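PDB 2Z8U: TATA-box-binding protein from Methanococcus jannaschii, which probably binds the TATA box of archaeal promoters as a general transcription factor and so helps to start transcription by RNA polymerase. Local coordinates for residues 15-24 / 73-84. Residues are numbered along the deposited sequence; the frame is centred on the assembly and turned at random.
Sequences IVNVVVSTKI and GAKSKEEAEIAI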
loop_
_atom_site.group_PDB
_atom_site.type_symbol
_atom_site.label_atom_id
_atom_site.label_comp_id
_atom_site.label_asym_id
_atom_site.label_seq_id
_atom_site.Cartn_x
_atom_site.Cartn_y
_atom_site.Cartn_z
ATOM N N ILE B 15 5.167 38.281 4.252
ATOM C CA ILE B 15 4.902 37.543 3.023
ATOM C C ILE B 15 6.074 37.831 2.093
ATOM O O ILE B 15 6.470 38.997 1.900
ATOM C CB ILE B 15 3.563 37.964 2.384
ATOM C CG1 ILE B 15 2.408 37.783 3.389
ATOM C CG2 ILE B 15 3.331 37.240 1.037
ATOM C CD1 ILE B 15 2.206 36.368 3.864
ATOM N N VAL B 16 6.680 36.773 1.586
ATOM C CA VAL B 16 7.886 36.924 0.788
ATOM C C VAL B 16 7.553 36.719 -0.675
ATOM O O VAL B 16 8.085 37.409 -1.542
ATOM C CB VAL B 16 9.044 36.019 1.283
ATOM C CG1 VAL B 16 10.166 35.964 0.256
ATOM C CG2 VAL B 16 9.603 36.555 2.610
ATOM N N ASN B 17 6.644 35.801 -0.954
ATOM C CA ASN B 17 6.165 35.645 -2.304
ATOM C C ASN B 17 4.731 35.153 -2.368
ATOM O O ASN B 17 4.196 34.644 -1.397
ATOM C CB ASN B 17 7.148 34.809 -3.173
ATOM C CG ASN B 17 6.877 33.294 -3.160
ATOM O OD1 ASN B 17 7.803 32.503 -2.986
ATOM N ND2 ASN B 17 5.648 32.889 -3.432
ATOM N N VAL B 18 4.100 35.323 -3.522
ATOM C CA VAL B 18 2.772 34.749 -3.727
ATOM C C VAL B 18 2.754 34.020 -5.066
ATOM O O VAL B 18 3.570 34.332 -5.936
ATOM C CB VAL B 18 1.657 35.814 -3.694
ATOM C CG1 VAL B 18 1.640 36.586 -2.383
ATOM C CG2 VAL B 18 1.758 36.798 -4.892
ATOM N N VAL B 19 1.888 33.012 -5.197
ATOM C CA VAL B 19 1.586 32.397 -6.492
ATOM C C VAL B 19 0.113 32.733 -6.735
ATOM O O VAL B 19 -0.706 32.538 -5.851
ATOM C CB VAL B 19 1.839 30.864 -6.476
ATOM C CG1 VAL B 19 1.386 30.192 -7.804
ATOM C CG2 VAL B 19 3.322 30.561 -6.176
ATOM N N VAL B 20 -0.213 33.286 -7.894
ATOM C CA VAL B 20 -1.597 33.634 -8.204
ATOM C C VAL B 20 -2.051 32.972 -9.508
ATOM O O VAL B 20 -1.211 32.616 -10.361
ATOM C CB VAL B 20 -1.805 35.163 -8.313
ATOM C CG1 VAL B 20 -1.376 35.889 -7.013
ATOM C CG2 VAL B 20 -1.066 35.757 -9.551
ATOM N N SER B 21 -3.363 32.798 -9.643
ATOM C CA SER B 21 -3.949 32.368 -10.915
ATOM C C SER B 21 -5.041 33.319 -11.344
ATOM O O SER B 21 -5.628 34.032 -10.516
ATOM C CB SER B 21 -4.563 30.955 -10.805
ATOM O OG SER B 21 -5.538 30.937 -9.769
ATOM N N THR B 22 -5.327 33.318 -12.648
ATOM C CA THR B 22 -6.477 34.009 -13.155
ATOM C C THR B 22 -6.832 33.430 -14.529
ATOM O O THR B 22 -6.202 32.465 -14.983
ATOM C CB THR B 22 -6.252 35.552 -13.207
ATOM O OG1 THR B 22 -7.499 36.189 -13.469
ATOM C CG2 THR B 22 -5.249 35.948 -14.299
ATOM N N LYS B 23 -7.862 33.992 -15.151
ATOM C CA LYS B 23 -8.224 33.661 -16.507
ATOM C C LYS B 23 -8.300 34.968 -17.295
ATOM O O LYS B 23 -9.005 35.889 -16.897
ATOM C CB LYS B 23 -9.560 32.916 -16.529
ATOM C CG LYS B 23 -9.909 32.346 -17.919
ATOM C CD LYS B 23 -11.022 31.301 -17.806
ATOM C CE LYS B 23 -11.252 30.611 -19.151
ATOM N NZ LYS B 23 -11.521 29.165 -18.908
ATOM N N ILE B 24 -7.563 35.060 -18.394
ATOM C CA ILE B 24 -7.485 36.317 -19.144
ATOM C C ILE B 24 -8.283 36.319 -20.475
ATOM O O ILE B 24 -8.319 37.321 -21.182
ATOM C CB ILE B 24 -5.978 36.785 -19.358
ATOM C CG1 ILE B 24 -5.230 35.886 -20.364
ATOM C CG2 ILE B 24 -5.255 36.934 -17.982
ATOM C CD1 ILE B 24 -3.817 36.400 -20.728
ATOM N N GLY B 73 6.616 34.625 -8.426
ATOM C CA GLY B 73 7.704 35.572 -8.268
ATOM C C GLY B 73 7.325 36.871 -7.595
ATOM O O GLY B 73 8.191 37.547 -7.021
ATOM N N ALA B 74 6.046 37.243 -7.677
ATOM C CA ALA B 74 5.579 38.501 -7.093
ATOM C C ALA B 74 5.662 38.475 -5.561
ATOM O O ALA B 74 5.521 37.419 -4.946
ATOM C CB ALA B 74 4.170 38.796 -7.540
ATOM N N LYS B 75 5.888 39.641 -4.974
ATOM C CA LYS B 75 6.002 39.798 -3.531
ATOM C C LYS B 75 4.610 39.822 -2.892
ATOM O O LYS B 75 4.463 39.520 -1.709
ATOM C CB LYS B 75 6.762 41.087 -3.167
ATOM C CG LYS B 75 8.237 41.161 -3.599
ATOM C CD LYS B 75 8.930 42.396 -2.969
ATOM C CE LYS B 75 10.322 42.629 -3.542
ATOM N NZ LYS B 75 11.133 43.580 -2.720
ATOM N N SER B 76 3.604 40.180 -3.691
ATOM C CA SER B 76 2.218 40.360 -3.226
ATOM C C SER B 76 1.244 40.090 -4.375
ATOM O O SER B 76 1.629 40.153 -5.556
ATOM C CB SER B 76 1.995 41.805 -2.736
ATOM O OG SER B 76 2.039 42.696 -3.842
ATOM N N LYS B 77 -0.013 39.822 -4.021
ATOM C CA LYS B 77 -1.102 39.723 -4.997
ATOM C C LYS B 77 -1.184 40.949 -5.883
ATOM O O LYS B 77 -1.388 40.826 -7.083
ATOM C CB LYS B 77 -2.451 39.509 -4.283
ATOM C CG LYS B 77 -3.639 39.344 -5.235
ATOM C CD LYS B 77 -4.926 39.333 -4.445
ATOM C CE LYS B 77 -6.108 39.815 -5.268
ATOM N NZ LYS B 77 -7.301 39.967 -4.385
ATOM N N GLU B 78 -1.030 42.142 -5.290
ATOM C CA GLU B 78 -1.140 43.379 -6.056
ATOM C C GLU B 78 -0.024 43.522 -7.055
ATOM O O GLU B 78 -0.276 43.952 -8.184
ATOM C CB GLU B 78 -1.208 44.641 -5.157
ATOM C CG GLU B 78 -2.495 44.766 -4.342
ATOM C CD GLU B 78 -2.552 43.770 -3.208
ATOM O OE1 GLU B 78 -1.485 43.254 -2.821
ATOM O OE2 GLU B 78 -3.662 43.491 -2.712
ATOM N N GLU B 79 1.206 43.190 -6.643
ATOM C CA GLU B 79 2.328 43.239 -7.570
ATOM C C GLU B 79 2.101 42.316 -8.780
ATOM O O GLU B 79 2.390 42.687 -9.937
ATOM C CB GLU B 79 3.629 42.858 -6.895
ATOM C CG GLU B 79 4.809 42.881 -7.862
ATOM C CD GLU B 79 6.136 42.771 -7.176
ATOM O OE1 GLU B 79 6.759 43.821 -6.900
ATOM O OE2 GLU B 79 6.547 41.635 -6.892
ATOM N N ALA B 80 1.612 41.110 -8.487
ATOM C CA ALA B 80 1.260 40.141 -9.514
ATOM C C ALA B 80 0.185 40.704 -10.445
ATOM O O ALA B 80 0.317 40.598 -11.648
ATOM C CB ALA B 80 0.811 38.838 -8.907
ATOM N N GLU B 81 -0.874 41.291 -9.889
ATOM C CA GLU B 81 -1.957 41.851 -10.725
ATOM C C GLU B 81 -1.456 42.958 -11.669
ATOM O O GLU B 81 -1.882 43.050 -12.837
ATOM C CB GLU B 81 -3.105 42.369 -9.855
ATOM C CG GLU B 81 -4.325 42.810 -10.722
ATOM C CD GLU B 81 -5.575 43.054 -9.893
ATOM O OE1 GLU B 81 -5.631 42.578 -8.731
ATOM O OE2 GLU B 81 -6.505 43.714 -10.411
ATOM N N ILE B 82 -0.560 43.802 -11.159
ATOM C CA ILE B 82 0.053 44.851 -11.975
ATOM C C ILE B 82 0.801 44.249 -13.169
ATOM O O ILE B 82 0.605 44.692 -14.302
ATOM C CB ILE B 82 0.937 45.803 -11.112
ATOM C CG1 ILE B 82 0.024 46.622 -10.192
ATOM C CG2 ILE B 82 1.776 46.744 -11.973
ATOM C CD1 ILE B 82 0.729 47.341 -9.041
ATOM N N ALA B 83 1.632 43.234 -12.904
ATOM C CA ALA B 83 2.350 42.523 -13.954
ATOM C C ALA B 83 1.411 41.902 -14.961
ATOM O O ALA B 83 1.639 42.026 -16.162
ATOM C CB ALA B 83 3.260 41.456 -13.364
ATOM N N ILE B 84 0.369 41.247 -14.471
ATOM C CA ILE B 84 -0.614 40.592 -15.356
ATOM C C ILE B 84 -1.321 41.639 -16.225
ATOM O O ILE B 84 -1.434 41.467 -17.433
ATOM C CB ILE B 84 -1.622 39.702 -14.572
ATOM C CG1 ILE B 84 -0.903 38.462 -14.028
ATOM C CG2 ILE B 84 -2.818 39.255 -15.508
ATOM C CD1 ILE B 84 -1.652 37.696 -12.859
HETATM O O HOH W 1 3.486 35.888 -8.309
HETATM O O HOH W 2 6.271 32.874 -6.455
#
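Val18, Val20 and Ile24 meet the long helix of the first TBP repeat, in the saddle fold where helices lie on the convex back of a curved antiparallel sheet. Strand 15-23 runs at 50° to helix 77-84, with 8.6 Å between their axes at closest approach.

The apolar packing runs along the face of the helix turned to the sheet. Both methyls of Val20 touch Ala80 CB, CG2 the nearer at 3.7 Å, and that same CG2 touches Ile84 CD1 as the two side chains pass in opposite directions. A chi1 of -57° sets Val20 CG1 anti to the carbonyl carbon and leaves CG2 between the backbone N and that carbon, where it serves both helix residues. Further along, Ile24 CG2 meets Ile84 CG2, while Leu61 of strand 59-63, two strands away in the sheet, packs on Ile84 too. At the helix start Val18 CG2 presses on backbone, 3.4 Å from Ser76 C, and also reaches Ala74 CB.

The polar links gather where the chain leaves strand 68-72. Val18 N donates to Ala74 O over 2.9 Å, with the donor tilted 23° from the carbonyl plane; Asn17 CA adds a CH...O contact to the same oxygen. Val18 O accepts from two waters, which in turn take the N-H groups of Gly73 and Ala74, so strand pairing is continued through solvent. On the opposite edge of strand 15-23, Val16 and Asn17 form a classic bulge facing Val110 in the second repeat.

Ser76 is the N-cap, its OG accepting from Glu79 N. Glu79 returns to the preceding turn: Lys75 N meets Glu79 OE2 at 2.8 Å, from above the carboxylate plane.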